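Local structure of adenylyltransferase and sulfurtransferase uba4 (Chaetomium thermophilum, 6YUB) at residues N34-I39 with P124-L129; I61-G66 with P104-Y109; T137-S142 with C184-F189; P249-Y254 with L270-R275. The protein probably activates a ubiquitin-like sulfur-carrier protein by ATP-dependent adenylylation and then supplies it with sulfur, serving tRNA thiolation and molybdenum cofactor synthesis. One frame throughout, in Å; residues are numbered along the deposited sequence. Where two conformers were deposited one is given.

Interaction 1: N34-I39 with P124-L129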
loop_
_atom_site.group_PDB
_atom_site.type_symbol
_atom_site.label_atom_id
_atom_site.label_comp_id
_atom_site.label_asym_id
_atom_site.label_seq_id
_atom_site.Cartn_x
_atom_site.Cartn_y
_atom_site.Cartn_z
ATOM N N ASN B 34 0.865 -3.640 -28.229
ATOM C CA ASN B 34 -0.284 -4.019 -29.042
ATOM C C ASN B 34 -1.582 -4.032 -28.250
ATOM O O ASN B 34 -2.622 -4.397 -28.805
ATOM C CB ASN B 34 -0.045 -5.400 -29.667
ATOM C CG ASN B 34 1.003 -5.363 -30.765
ATOM O OD1 ASN B 34 1.042 -4.430 -31.568
ATOM N ND2 ASN B 34 1.864 -6.376 -30.800
ATOM N N ALA B 35 -1.550 -3.631 -26.985
ATOM C CA ALA B 35 -2.715 -3.707 -26.118
ATOM C C ALA B 35 -3.487 -2.393 -26.119
ATOM O O ALA B 35 -2.962 -1.330 -26.457
ATOM C CB ALA B 35 -2.297 -4.062 -24.688
ATOM N N LYS B 36 -4.758 -2.485 -25.733
ATOM C CA LYS B 36 -5.637 -1.327 -25.597
ATOM C C LYS B 36 -6.275 -1.391 -24.215
ATOM O O LYS B 36 -7.066 -2.299 -23.939
ATOM C CB LYS B 36 -6.710 -1.305 -26.683
ATOM C CG LYS B 36 -6.191 -1.471 -28.099
ATOM C CD LYS B 36 -7.325 -1.314 -29.101
ATOM C CE LYS B 36 -7.219 -2.323 -30.234
ATOM N NZ LYS B 36 -8.339 -2.186 -31.213
ATOM N N VAL B 37 -5.941 -0.435 -23.353
ATOM C CA VAL B 37 -6.407 -0.421 -21.972
ATOM C C VAL B 37 -7.259 0.821 -21.756
ATOM O O VAL B 37 -6.842 1.933 -22.098
ATOM C CB VAL B 37 -5.232 -0.461 -20.976
ATOM C CG1 VAL B 37 -5.737 -0.379 -19.546
ATOM C CG2 VAL B 37 -4.410 -1.722 -21.186
ATOM N N LEU B 38 -8.445 0.626 -21.178
ATOM C CA LEU B 38 -9.376 1.708 -20.890
ATOM C C LEU B 38 -9.314 2.054 -19.410
ATOM O O LEU B 38 -9.365 1.161 -18.555
ATOM C CB LEU B 38 -10.803 1.307 -21.281
ATOM C CG LEU B 38 -11.893 2.351 -21.055
ATOM C CD1 LEU B 38 -11.673 3.555 -21.962
ATOM C CD2 LEU B 38 -13.282 1.753 -21.278
ATOM N N ILE B 39 -9.202 3.342 -19.113
ATOM C CA ILE B 39 -9.173 3.846 -17.742
ATOM C C ILE B 39 -10.409 4.716 -17.559
ATOM O O ILE B 39 -10.509 5.795 -18.155
ATOM C CB ILE B 39 -7.893 4.637 -17.439
ATOM C CG1 ILE B 39 -6.660 3.754 -17.653
ATOM C CG2 ILE B 39 -7.931 5.176 -16.017
ATOM C CD1 ILE B 39 -5.335 4.483 -17.482
ATOM N N PRO B 124 -14.396 -1.390 -27.538
ATOM C CA PRO B 124 -13.151 -1.488 -28.313
ATOM C C PRO B 124 -11.911 -1.887 -27.522
ATOM O O PRO B 124 -10.839 -2.008 -28.128
ATOM C CB PRO B 124 -12.979 -0.064 -28.883
ATOM C CG PRO B 124 -14.314 0.605 -28.721
ATOM C CD PRO B 124 -14.913 -0.008 -27.492
ATOM N N TRP B 125 -12.000 -2.103 -26.215
ATOM C CA TRP B 125 -10.814 -2.200 -25.372
ATOM C C TRP B 125 -10.591 -3.613 -24.853
ATOM O O TRP B 125 -11.527 -4.398 -24.696
ATOM C CB TRP B 125 -10.921 -1.208 -24.202
ATOM C CG TRP B 125 -11.147 0.191 -24.694
ATOM C CD1 TRP B 125 -12.346 0.817 -24.868
ATOM C CD2 TRP B 125 -10.142 1.129 -25.102
ATOM N NE1 TRP B 125 -12.153 2.085 -25.355
ATOM C CE2 TRP B 125 -10.809 2.303 -25.505
ATOM C CE3 TRP B 125 -8.744 1.093 -25.156
ATOM C CZ2 TRP B 125 -10.127 3.433 -25.958
ATOM C CZ3 TRP B 125 -8.068 2.209 -25.611
ATOM C CH2 TRP B 125 -8.764 3.370 -26.006
ATOM N N ASP B 126 -9.327 -3.934 -24.595
ATOM C CA ASP B 126 -8.927 -5.271 -24.196
ATOM C C ASP B 126 -9.063 -5.496 -22.694
ATOM O O ASP B 126 -9.583 -6.531 -22.267
ATOM C CB ASP B 126 -7.480 -5.546 -24.627
ATOM C CG ASP B 126 -7.279 -5.405 -26.121
ATOM O OD1 ASP B 126 -8.208 -5.746 -26.882
ATOM O OD2 ASP B 126 -6.189 -4.952 -26.533
ATOM N N VAL B 127 -8.594 -4.545 -21.894
ATOM C CA VAL B 127 -8.659 -4.633 -20.442
ATOM C C VAL B 127 -9.309 -3.363 -19.916
ATOM O O VAL B 127 -8.989 -2.257 -20.366
ATOM C CB VAL B 127 -7.263 -4.824 -19.815
ATOM C CG1 VAL B 127 -7.355 -4.791 -18.296
ATOM C CG2 VAL B 127 -6.645 -6.122 -20.295
ATOM N N ILE B 128 -10.222 -3.522 -18.962
ATOM C CA ILE B 128 -10.982 -2.408 -18.410
ATOM C C ILE B 128 -10.515 -2.166 -16.983
ATOM O O ILE B 128 -10.423 -3.104 -16.189
ATOM C CB ILE B 128 -12.499 -2.674 -18.443
ATOM C CG1 ILE B 128 -12.935 -3.189 -19.813
ATOM C CG2 ILE B 128 -13.252 -1.419 -18.072
ATOM C CD1 ILE B 128 -12.563 -2.297 -20.963
ATOM N N LEU B 129 -10.227 -0.912 -16.655
ATOM C CA LEU B 129 -9.920 -0.504 -15.291
ATOM C C LEU B 129 -11.007 0.455 -14.826
ATOM O O LEU B 129 -11.237 1.499 -15.455
ATOM C CB LEU B 129 -8.545 0.149 -15.205
ATOM C CG LEU B 129 -7.333 -0.788 -15.099
ATOM C CD1 LEU B 129 -7.248 -1.692 -16.315
ATOM C CD2 LEU B 129 -6.041 0.015 -14.934
HETATM O O HOH W 1 -5.554 -5.173 -29.266
#

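Interaction 2: I61-G66 with P104-Y109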
loop_
_atom_site.group_PDB
_atom_site.type_symbol
_atom_site.label_atom_id
_atom_site.label_comp_id
_atom_site.label_asym_id
_atom_site.label_seq_id
_atom_site.Cartn_x
_atom_site.Cartn_y
_atom_site.Cartn_z
ATOM N N ILE B 61 -4.173 3.874 -24.759
ATOM C CA ILE B 61 -4.713 4.158 -23.433
ATOM C C ILE B 61 -5.909 5.086 -23.604
ATOM O O ILE B 61 -5.762 6.238 -24.034
ATOM C CB ILE B 61 -3.665 4.780 -22.508
ATOM C CG1 ILE B 61 -2.533 3.784 -22.247
ATOM C CG2 ILE B 61 -4.302 5.225 -21.198
ATOM C CD1 ILE B 61 -1.306 4.400 -21.620
ATOM N N GLY B 62 -7.092 4.597 -23.252
ATOM C CA GLY B 62 -8.290 5.411 -23.229
ATOM C C GLY B 62 -8.564 5.916 -21.824
ATOM O O GLY B 62 -8.267 5.242 -20.837
ATOM N N ILE B 63 -9.126 7.119 -21.745
ATOM C CA ILE B 63 -9.428 7.761 -20.472
ATOM C C ILE B 63 -10.814 8.382 -20.568
ATOM O O ILE B 63 -11.100 9.140 -21.502
ATOM C CB ILE B 63 -8.386 8.834 -20.101
ATOM C CG1 ILE B 63 -6.997 8.205 -19.934
ATOM C CG2 ILE B 63 -8.790 9.547 -18.815
ATOM C CD1 ILE B 63 -6.072 8.434 -21.104
ATOM N N VAL B 64 -11.669 8.071 -19.597
ATOM C CA VAL B 64 -13.059 8.508 -19.594
ATOM C C VAL B 64 -13.269 9.396 -18.375
ATOM O O VAL B 64 -13.058 8.955 -17.238
ATOM C CB VAL B 64 -14.029 7.314 -19.568
ATOM C CG1 VAL B 64 -15.470 7.789 -19.719
ATOM C CG2 VAL B 64 -13.676 6.308 -20.657
ATOM N N ASP B 65 -13.686 10.639 -18.609
ATOM C CA ASP B 65 -14.033 11.549 -17.527
ATOM C C ASP B 65 -14.610 12.826 -18.123
ATOM O O ASP B 65 -14.115 13.322 -19.142
ATOM C CB ASP B 65 -12.811 11.871 -16.662
ATOM C CG ASP B 65 -13.184 12.199 -15.229
ATOM O OD1 ASP B 65 -14.130 12.991 -15.024
ATOM O OD2 ASP B 65 -12.540 11.647 -14.306
ATOM N N GLY B 66 -15.650 13.352 -17.480
ATOM C CA GLY B 66 -16.287 14.572 -17.931
ATOM C C GLY B 66 -16.154 15.720 -16.951
ATOM O O GLY B 66 -16.639 16.827 -17.215
ATOM N N PRO B 104 2.748 6.243 -26.907
ATOM C CA PRO B 104 1.410 5.638 -26.917
ATOM C C PRO B 104 0.364 6.585 -27.484
ATOM O O PRO B 104 0.525 7.806 -27.497
ATOM C CB PRO B 104 1.131 5.338 -25.435
ATOM C CG PRO B 104 2.446 5.446 -24.745
ATOM C CD PRO B 104 3.244 6.444 -25.533
ATOM N N VAL B 105 -0.733 5.994 -27.946
ATOM C CA VAL B 105 -1.895 6.750 -28.404
ATOM C C VAL B 105 -2.855 6.913 -27.234
ATOM O O VAL B 105 -3.213 5.931 -26.567
ATOM C CB VAL B 105 -2.581 6.047 -29.586
ATOM C CG1 VAL B 105 -3.845 6.797 -29.990
ATOM C CG2 VAL B 105 -1.627 5.929 -30.764
ATOM N N TYR B 106 -3.271 8.151 -26.979
ATOM C CA TYR B 106 -4.186 8.466 -25.886
ATOM C C TYR B 106 -5.537 8.858 -26.463
ATOM O O TYR B 106 -5.610 9.715 -27.343
ATOM C CB TYR B 106 -3.621 9.585 -25.008
ATOM C CG TYR B 106 -2.274 9.239 -24.410
ATOM C CD1 TYR B 106 -2.175 8.371 -23.329
ATOM C CD2 TYR B 106 -1.100 9.769 -24.930
ATOM C CE1 TYR B 106 -0.951 8.044 -22.781
ATOM C CE2 TYR B 106 0.133 9.448 -24.385
ATOM C CZ TYR B 106 0.198 8.581 -23.311
ATOM O OH TYR B 106 1.419 8.248 -22.757
ATOM N N VAL B 107 -6.596 8.221 -25.977
ATOM C CA VAL B 107 -7.939 8.401 -26.500
ATOM C C VAL B 107 -8.814 8.964 -25.388
ATOM O O VAL B 107 -9.229 8.243 -24.481
ATOM C CB VAL B 107 -8.515 7.078 -27.044
ATOM C CG1 VAL B 107 -9.862 7.322 -27.704
ATOM C CG2 VAL B 107 -7.542 6.435 -28.015
ATOM N N PRO B 108 -9.121 10.258 -25.422
ATOM C CA PRO B 108 -9.969 10.833 -24.374
ATOM C C PRO B 108 -11.454 10.704 -24.680
ATOM O O PRO B 108 -11.902 10.850 -25.818
ATOM C CB PRO B 108 -9.538 12.306 -24.361
ATOM C CG PRO B 108 -9.178 12.579 -25.793
ATOM C CD PRO B 108 -8.596 11.291 -26.341
ATOM N N TYR B 109 -12.219 10.390 -23.640
ATOM C CA TYR B 109 -13.678 10.444 -23.676
ATOM C C TYR B 109 -14.078 11.604 -22.769
ATOM O O TYR B 109 -14.086 11.467 -21.540
ATOM C CB TYR B 109 -14.306 9.129 -23.223
ATOM C CG TYR B 109 -14.067 7.964 -24.158
ATOM C CD1 TYR B 109 -12.898 7.220 -24.078
ATOM C CD2 TYR B 109 -15.014 7.600 -25.113
ATOM C CE1 TYR B 109 -12.671 6.151 -24.923
ATOM C CE2 TYR B 109 -14.796 6.528 -25.964
ATOM C CZ TYR B 109 -13.619 5.806 -25.861
ATOM O OH TYR B 109 -13.387 4.739 -26.698
#

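Interaction 3: T137-S142 with C184-F189. With ZN (zinc ion), chain E.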
loop_
_atom_site.group_PDB
_atom_site.type_symbol
_atom_site.label_atom_id
_atom_site.label_comp_id
_atom_site.label_asym_id
_atom_site.label_seq_id
_atom_site.Cartn_x
_atom_site.Cartn_y
_atom_site.Cartn_z
ATOM N N THR B 137 -21.680 3.086 -10.419
ATOM C CA THR B 137 -20.982 2.873 -11.680
ATOM C C THR B 137 -20.213 1.557 -11.670
ATOM O O THR B 137 -20.097 0.899 -12.709
ATOM C CB THR B 137 -20.034 4.041 -11.958
ATOM O OG1 THR B 137 -20.664 5.272 -11.585
ATOM C CG2 THR B 137 -19.675 4.099 -13.431
ATOM N N ARG B 138 -19.688 1.155 -10.510
ATOM C CA ARG B 138 -18.978 -0.116 -10.416
ATOM C C ARG B 138 -19.853 -1.272 -10.888
ATOM O O ARG B 138 -19.399 -2.142 -11.642
ATOM C CB ARG B 138 -18.508 -0.356 -8.982
ATOM C CG ARG B 138 -17.142 0.240 -8.684
ATOM C CD ARG B 138 -16.424 -0.503 -7.563
ATOM N NE ARG B 138 -16.965 -0.192 -6.243
ATOM C CZ ARG B 138 -16.802 0.976 -5.627
ATOM N NH1 ARG B 138 -16.126 1.952 -6.218
ATOM N NH2 ARG B 138 -17.322 1.171 -4.421
ATOM N N TYR B 139 -21.114 -1.301 -10.448
ATOM C CA TYR B 139 -22.014 -2.367 -10.874
ATOM C C TYR B 139 -22.299 -2.278 -12.367
ATOM O O TYR B 139 -22.383 -3.304 -13.051
ATOM C CB TYR B 139 -23.313 -2.312 -10.067
ATOM C CG TYR B 139 -23.176 -2.861 -8.660
ATOM C CD1 TYR B 139 -23.286 -4.219 -8.413
ATOM C CD2 TYR B 139 -22.933 -2.017 -7.583
ATOM C CE1 TYR B 139 -23.160 -4.730 -7.130
ATOM C CE2 TYR B 139 -22.804 -2.516 -6.300
ATOM C CZ TYR B 139 -22.918 -3.872 -6.080
ATOM O OH TYR B 139 -22.794 -4.373 -4.806
ATOM N N LEU B 140 -22.437 -1.061 -12.896
ATOM C CA LEU B 140 -22.663 -0.896 -14.326
ATOM C C LEU B 140 -21.489 -1.435 -15.131
ATOM O O LEU B 140 -21.672 -2.158 -16.117
ATOM C CB LEU B 140 -22.903 0.579 -14.649
ATOM C CG LEU B 140 -22.937 0.939 -16.134
ATOM C CD1 LEU B 140 -24.026 0.134 -16.847
ATOM C CD2 LEU B 140 -23.155 2.438 -16.327
ATOM N N ILE B 141 -20.267 -1.081 -14.733
ATOM C CA ILE B 141 -19.091 -1.519 -15.479
ATOM C C ILE B 141 -18.948 -3.034 -15.403
ATOM O O ILE B 141 -18.704 -3.702 -16.415
ATOM C CB ILE B 141 -17.837 -0.789 -14.961
ATOM C CG1 ILE B 141 -17.933 0.705 -15.281
ATOM C CG2 ILE B 141 -16.581 -1.376 -15.580
ATOM C CD1 ILE B 141 -17.013 1.578 -14.437
ATOM N N SER B 142 -19.116 -3.607 -14.211
ATOM C CA SER B 142 -19.078 -5.060 -14.083
ATOM C C SER B 142 -20.080 -5.722 -15.023
ATOM O O SER B 142 -19.732 -6.624 -15.796
ATOM C CB SER B 142 -19.351 -5.463 -12.635
ATOM O OG SER B 142 -19.004 -6.815 -12.405
ATOM N N CYS B 184 -17.989 -12.080 -11.215
ATOM C CA CYS B 184 -18.217 -10.679 -11.525
ATOM C C CYS B 184 -18.358 -9.910 -10.208
ATOM O O CYS B 184 -18.297 -10.484 -9.115
ATOM C CB CYS B 184 -19.451 -10.514 -12.410
ATOM S SG CYS B 184 -20.958 -10.207 -11.505
ATOM N N TYR B 185 -18.555 -8.593 -10.310
ATOM C CA TYR B 185 -18.631 -7.777 -9.101
ATOM C C TYR B 185 -19.855 -8.128 -8.260
ATOM O O TYR B 185 -19.809 -8.020 -7.028
ATOM C CB TYR B 185 -18.636 -6.290 -9.467
ATOM C CG TYR B 185 -18.414 -5.363 -8.288
ATOM C CD1 TYR B 185 -17.136 -5.126 -7.796
ATOM C CD2 TYR B 185 -19.478 -4.720 -7.673
ATOM C CE1 TYR B 185 -16.926 -4.277 -6.717
ATOM C CE2 TYR B 185 -19.281 -3.872 -6.596
ATOM C CZ TYR B 185 -18.005 -3.656 -6.123
ATOM O OH TYR B 185 -17.806 -2.814 -5.051
ATOM N N ARG B 186 -20.954 -8.544 -8.895
ATOM C CA ARG B 186 -22.128 -8.955 -8.133
ATOM C C ARG B 186 -21.881 -10.281 -7.420
ATOM O O ARG B 186 -22.341 -10.479 -6.291
ATOM C CB ARG B 186 -23.343 -9.065 -9.050
ATOM C CG ARG B 186 -23.918 -7.731 -9.494
ATOM C CD ARG B 186 -25.057 -7.936 -10.479
ATOM N NE ARG B 186 -25.456 -6.692 -11.127
ATOM C CZ ARG B 186 -26.359 -5.844 -10.642
ATOM N NH1 ARG B 186 -26.972 -6.098 -9.494
ATOM N NH2 ARG B 186 -26.647 -4.740 -11.311
ATOM N N CYS B 187 -21.160 -11.203 -8.068
ATOM C CA CYS B 187 -20.814 -12.462 -7.422
ATOM C C CYS B 187 -20.154 -12.231 -6.068
ATOM O O CYS B 187 -20.312 -13.044 -5.150
ATOM C CB CYS B 187 -19.873 -13.278 -8.311
ATOM S SG CYS B 187 -20.594 -13.954 -9.813
ATOM N N CYS B 188 -19.414 -11.131 -5.926
ATOM C CA CYS B 188 -18.659 -10.861 -4.711
ATOM C C CYS B 188 -19.433 -10.009 -3.712
ATOM O O CYS B 188 -19.314 -10.222 -2.500
ATOM C CB CYS B 188 -17.343 -10.154 -5.057
ATOM S SG CYS B 188 -16.298 -11.009 -6.254
ATOM N N PHE B 189 -20.218 -9.043 -4.190
ATOM C CA PHE B 189 -20.833 -8.048 -3.321
ATOM C C PHE B 189 -22.301 -7.866 -3.668
ATOM O O PHE B 189 -22.649 -7.713 -4.842
ATOM C CB PHE B 189 -20.107 -6.701 -3.436
ATOM C CG PHE B 189 -18.615 -6.807 -3.345
ATOM C CD1 PHE B 189 -18.012 -7.242 -2.177
ATOM C CD2 PHE B 189 -17.815 -6.469 -4.422
ATOM C CE1 PHE B 189 -16.640 -7.344 -2.086
ATOM C CE2 PHE B 189 -16.438 -6.566 -4.336
ATOM C CZ PHE B 189 -15.851 -7.003 -3.166
HETATM ZN ZN ZN E . -21.641 -12.377 -11.143
#

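Interaction 4: P249-Y254 with L270-R275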
loop_
_atom_site.group_PDB
_atom_site.type_symbol
_atom_site.label_atom_id
_atom_site.label_comp_id
_atom_site.label_asym_id
_atom_site.label_seq_id
_atom_site.Cartn_x
_atom_site.Cartn_y
_atom_site.Cartn_z
ATOM N N PRO B 249 -10.389 -15.050 -7.357
ATOM C CA PRO B 249 -9.448 -13.944 -7.157
ATOM C C PRO B 249 -9.402 -13.498 -5.702
ATOM O O PRO B 249 -10.239 -13.858 -4.876
ATOM C CB PRO B 249 -10.008 -12.836 -8.060
ATOM C CG PRO B 249 -11.500 -13.089 -8.054
ATOM C CD PRO B 249 -11.671 -14.597 -7.945
ATOM N N THR B 250 -8.392 -12.688 -5.406
ATOM C CA THR B 250 -8.194 -12.124 -4.082
ATOM C C THR B 250 -8.791 -10.726 -4.021
ATOM O O THR B 250 -8.631 -9.931 -4.952
ATOM C CB THR B 250 -6.704 -12.066 -3.735
ATOM O OG1 THR B 250 -6.170 -13.395 -3.675
ATOM C CG2 THR B 250 -6.484 -11.369 -2.403
ATOM N N LEU B 251 -9.480 -10.432 -2.924
ATOM C CA LEU B 251 -9.930 -9.074 -2.633
ATOM C C LEU B 251 -8.884 -8.418 -1.739
ATOM O O LEU B 251 -8.762 -8.764 -0.559
ATOM C CB LEU B 251 -11.299 -9.077 -1.960
ATOM C CG LEU B 251 -11.769 -7.712 -1.454
ATOM C CD1 LEU B 251 -11.877 -6.706 -2.602
ATOM C CD2 LEU B 251 -13.096 -7.833 -0.722
ATOM N N LEU B 252 -8.122 -7.482 -2.297
ATOM C CA LEU B 252 -7.099 -6.773 -1.541
ATOM C C LEU B 252 -7.740 -5.598 -0.814
ATOM O O LEU B 252 -8.450 -4.794 -1.429
ATOM C CB LEU B 252 -5.983 -6.283 -2.460
ATOM C CG LEU B 252 -4.775 -5.662 -1.753
ATOM C CD1 LEU B 252 -4.017 -6.719 -0.968
ATOM C CD2 LEU B 252 -3.860 -4.968 -2.748
ATOM N N ILE B 253 -7.489 -5.501 0.488
ATOM C CA ILE B 253 -8.007 -4.417 1.314
ATOM C C ILE B 253 -6.835 -3.806 2.066
ATOM O O ILE B 253 -6.185 -4.487 2.869
ATOM C CB ILE B 253 -9.088 -4.898 2.297
ATOM C CG1 ILE B 253 -10.242 -5.556 1.534
ATOM C CG2 ILE B 253 -9.592 -3.735 3.147
ATOM C CD1 ILE B 253 -11.372 -6.040 2.411
ATOM N N TYR B 254 -6.564 -2.530 1.810
ATOM C CA TYR B 254 -5.511 -1.798 2.498
ATOM C C TYR B 254 -6.148 -0.783 3.438
ATOM O O TYR B 254 -6.847 0.129 2.987
ATOM C CB TYR B 254 -4.583 -1.101 1.506
ATOM C CG TYR B 254 -3.563 -0.213 2.183
ATOM C CD1 TYR B 254 -2.783 -0.696 3.226
ATOM C CD2 TYR B 254 -3.386 1.103 1.786
ATOM C CE1 TYR B 254 -1.857 0.106 3.856
ATOM C CE2 TYR B 254 -2.457 1.917 2.408
ATOM C CZ TYR B 254 -1.696 1.414 3.439
ATOM O OH TYR B 254 -0.774 2.213 4.067
ATOM N N LEU B 270 -8.366 -11.321 0.966
ATOM C CA LEU B 270 -9.509 -12.206 1.152
ATOM C C LEU B 270 -9.758 -12.959 -0.149
ATOM O O LEU B 270 -9.981 -12.339 -1.191
ATOM C CB LEU B 270 -10.747 -11.408 1.558
ATOM C CG LEU B 270 -10.573 -10.516 2.788
ATOM C CD1 LEU B 270 -11.823 -9.698 3.046
ATOM C CD2 LEU B 270 -10.216 -11.355 4.013
ATOM N N LYS B 271 -9.718 -14.288 -0.090
ATOM C CA LYS B 271 -9.980 -15.080 -1.283
ATOM C C LYS B 271 -11.475 -15.074 -1.586
ATOM O O LYS B 271 -12.301 -15.313 -0.702
ATOM C CB LYS B 271 -9.484 -16.513 -1.108
ATOM C CG LYS B 271 -9.573 -17.334 -2.391
ATOM C CD LYS B 271 -8.893 -18.687 -2.253
ATOM C CE LYS B 271 -8.669 -19.327 -3.617
ATOM N NZ LYS B 271 -7.758 -20.506 -3.550
ATOM N N MET B 272 -11.816 -14.797 -2.838
ATOM C CA MET B 272 -13.198 -14.761 -3.284
ATOM C C MET B 272 -13.579 -16.087 -3.931
ATOM O O MET B 272 -12.728 -16.850 -4.393
ATOM C CB MET B 272 -13.416 -13.621 -4.283
ATOM C CG MET B 272 -13.253 -12.231 -3.700
ATOM S SD MET B 272 -14.575 -11.769 -2.564
ATOM C CE MET B 272 -13.714 -11.865 -0.997
ATOM N N GLY B 273 -14.883 -16.347 -3.963
ATOM C CA GLY B 273 -15.390 -17.491 -4.684
ATOM C C GLY B 273 -15.459 -17.232 -6.173
ATOM O O GLY B 273 -15.303 -16.109 -6.652
ATOM N N GLY B 274 -15.691 -18.305 -6.921
ATOM C CA GLY B 274 -15.867 -18.209 -8.352
ATOM C C GLY B 274 -17.237 -17.672 -8.713
ATOM O O GLY B 274 -18.003 -17.198 -7.871
ATOM N N ARG B 275 -17.546 -17.747 -10.007
ATOM C CA ARG B 275 -18.851 -17.321 -10.493
ATOM C C ARG B 275 -19.962 -18.046 -9.744
ATOM O O ARG B 275 -19.933 -19.268 -9.593
ATOM C CB ARG B 275 -18.961 -17.593 -11.996
ATOM C CG ARG B 275 -20.386 -17.570 -12.534
ATOM C CD ARG B 275 -20.399 -17.689 -14.051
ATOM N NE ARG B 275 -19.852 -16.495 -14.690
ATOM C CZ ARG B 275 -19.651 -16.370 -15.998
ATOM N NH1 ARG B 275 -19.943 -17.370 -16.818
ATOM N NH2 ARG B 275 -19.150 -15.244 -16.486
#

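Interaction 1: N34-I39 with P124-L129
Leu38 is the bump that rests on the indole of Trp125. Its CB stands 3.9 Å from the centroid of the five-membered ring of Trp125, over the face, and CD1 reaches on toward NE1 and CE2, with the two side chains crossing at about a right angle. Pro124 CB covers part of the opposite face, near the rim, so the indole is wedged between the leucine and the proline. Lys36 CB fits in at a slant, 3.5 Å from Trp125 CE3. With CG of Trp125 anti to its carbonyl carbon (chi1 -55°), the indole lies against Lys36 to Leu38, Val37 N near its plane at the edge, and offers NE1 to Tyr109 OH. The two strands, 36-40 and 127-130, are parallel neighbours in the middle of a Rossmann-type sheet, and the first leads into the glycine-rich turn of Gly41, Gly43 and Gly46, consistent with nucleotide binding. On the sheet face bearing Val37 and Leu129, Val37 CG1 meets Leu129 CD1 at 3.8 Å; Leu53 of helix 46-56 packs on both, and Leu226 of helix 208-228 on Val37 and Val127. Backbone bonds join the strands, among them Leu38 N to Val127 O at 3.0 Å. Where the strands begin, Asp126 OD2 accepts Lys36 N at 3.0 Å, met 37° out of the carboxylate plane, and a water that donates to OD2 also donates to Asn34 O.

Interaction 2: I61-G66 with P104-Y109
Tyr109 and Val64 cross at a slant, CG2 of Val64 3.6 Å from CD1 of Tyr109, and Ile63 O lies at the edge of the tyrosine ring, in its plane. Tyr109 CG is anti to the carbonyl carbon (chi1 -67°), which tilts the ring back along its own strand. On the other face of the sheet Tyr106 adopts the same kind of rotamer and runs side by side with Ile61, whose CD1 approaches Tyr106 CE1 at 3.8 Å. Ile63 joins this group loosely, its CD1 4.5 Å from Tyr106 CD1; its chi2, 103°, is not staggered. Gly62 CA makes a CA-H...O contact to Val107 O at 3.2 Å. Five backbone hydrogen bonds tie the parallel strands, the last from Asp65 N to Tyr109 O at 3.1 Å. Strand 105-109 is the outermost on this side of the sheet. Asp65, predicted to bind ATP, makes a salt bridge with Lys89 through OD2, which also accepts Ala42 N; it sits where a Rossmann fold places its acidic residue, at the end of the second strand.

Interaction 3: T137-S142 with C184-F189
One Cys-X-X-Cys pair of a four-cysteine zinc site leans on a helix of the ThiF-family adenylyltransferase part, the N-terminal portion of a longer protein that also has a rhodanese domain. Zinc is bound by Cys184 SG and Cys187 SG, each at 2.3 Å, and Cys279 and Cys282 complete the site. In the conformer given, Cys184 is the N-cap of the short helix 185-188 and forms a capping box with Cys187. Next to them Ser142 OG takes the N-H of Tyr185 at 2.8 Å, fastening the first turn of that helix to helix 135-148. Tyr185, its CG anti to the backbone N (chi1 -168°), reaches along helix 135-148 and drives its edge into the face of Tyr139 in a T-shaped stack, centroids 5.0 Å apart and planes at 84°. The phenol oxygen then receives Arg138 NE at 3.0 Å, lying close to the guanidinium plane. Tyr139 in turn has Arg186 CG at its edge, 3.7 Å from CD1, while the guanidinium of Arg186 turns one face to that same CD1 and pairs with Asp143. The hydroxyl of Tyr139 makes a weak bond to Phe189 O. Behind these contacts is the sheet: Arg138 packs on Ser154 and Ala156, and Ile141 on Leu152, all of strand 152-158, while Tyr185 rests on Leu167 of strand 161-167.

Interaction 4: P249-Y254 with L270-R275
The small ring of Pro249 is met by Met272 at about a right angle, CD of Pro249 lying 4.2 Å from CB of Met272, and Gly273 O comes to 4.1 Å from the same Pro249 CD. Pro249 O accepts Met272 N at 2.7 Å, carrying the pairing beyond the last residue of strand 267-271. Leu270 O receives Leu251 N at 2.6 Å, and Leu251 O receives Leu270 N at 3.0 Å. These strands form a beta hairpin at the far end of the domain's mixed sheet, where Leu251 and Leu270 are an antiparallel hydrogen-bonded pair and Thr250 with Lys271 a non-hydrogen-bonded one. On the face of Leu251 and Leu270, Met272 doubles back, bent at chi2 (-70°) and again at chi3, to bring CE within 3.8 Å of Leu251 CB. Further along, Ile253 and Leu270 cross at a slant, their CD1 atoms 3.7 Å apart. Thr250, on the other face, makes a weak hydrogen bond through OG1 to the backbone of another protein chain, which also packs on Leu252 and Tyr254.

Interactions 1 and 2 hold one half of the sheet together: strand 36-40 bonds to strand 60-64, so the pairings sit side by side, the first mostly buried in the core, the second at the sheet's edge and partly buried. Interaction 4 belongs to the same sheet but lies at its other margin, about 29 Å from interaction 2 between centres, antiparallel where the others are parallel, and touched by another chain. Interaction 3, also partly buried, joins no strands; zinc ligation, a T-shaped stack and side-chain hydrogen bonds do the work there. It touches two of the others: Ile141 packs on Ile128 of interaction 1, and Phe189 on Leu251 of interaction 4.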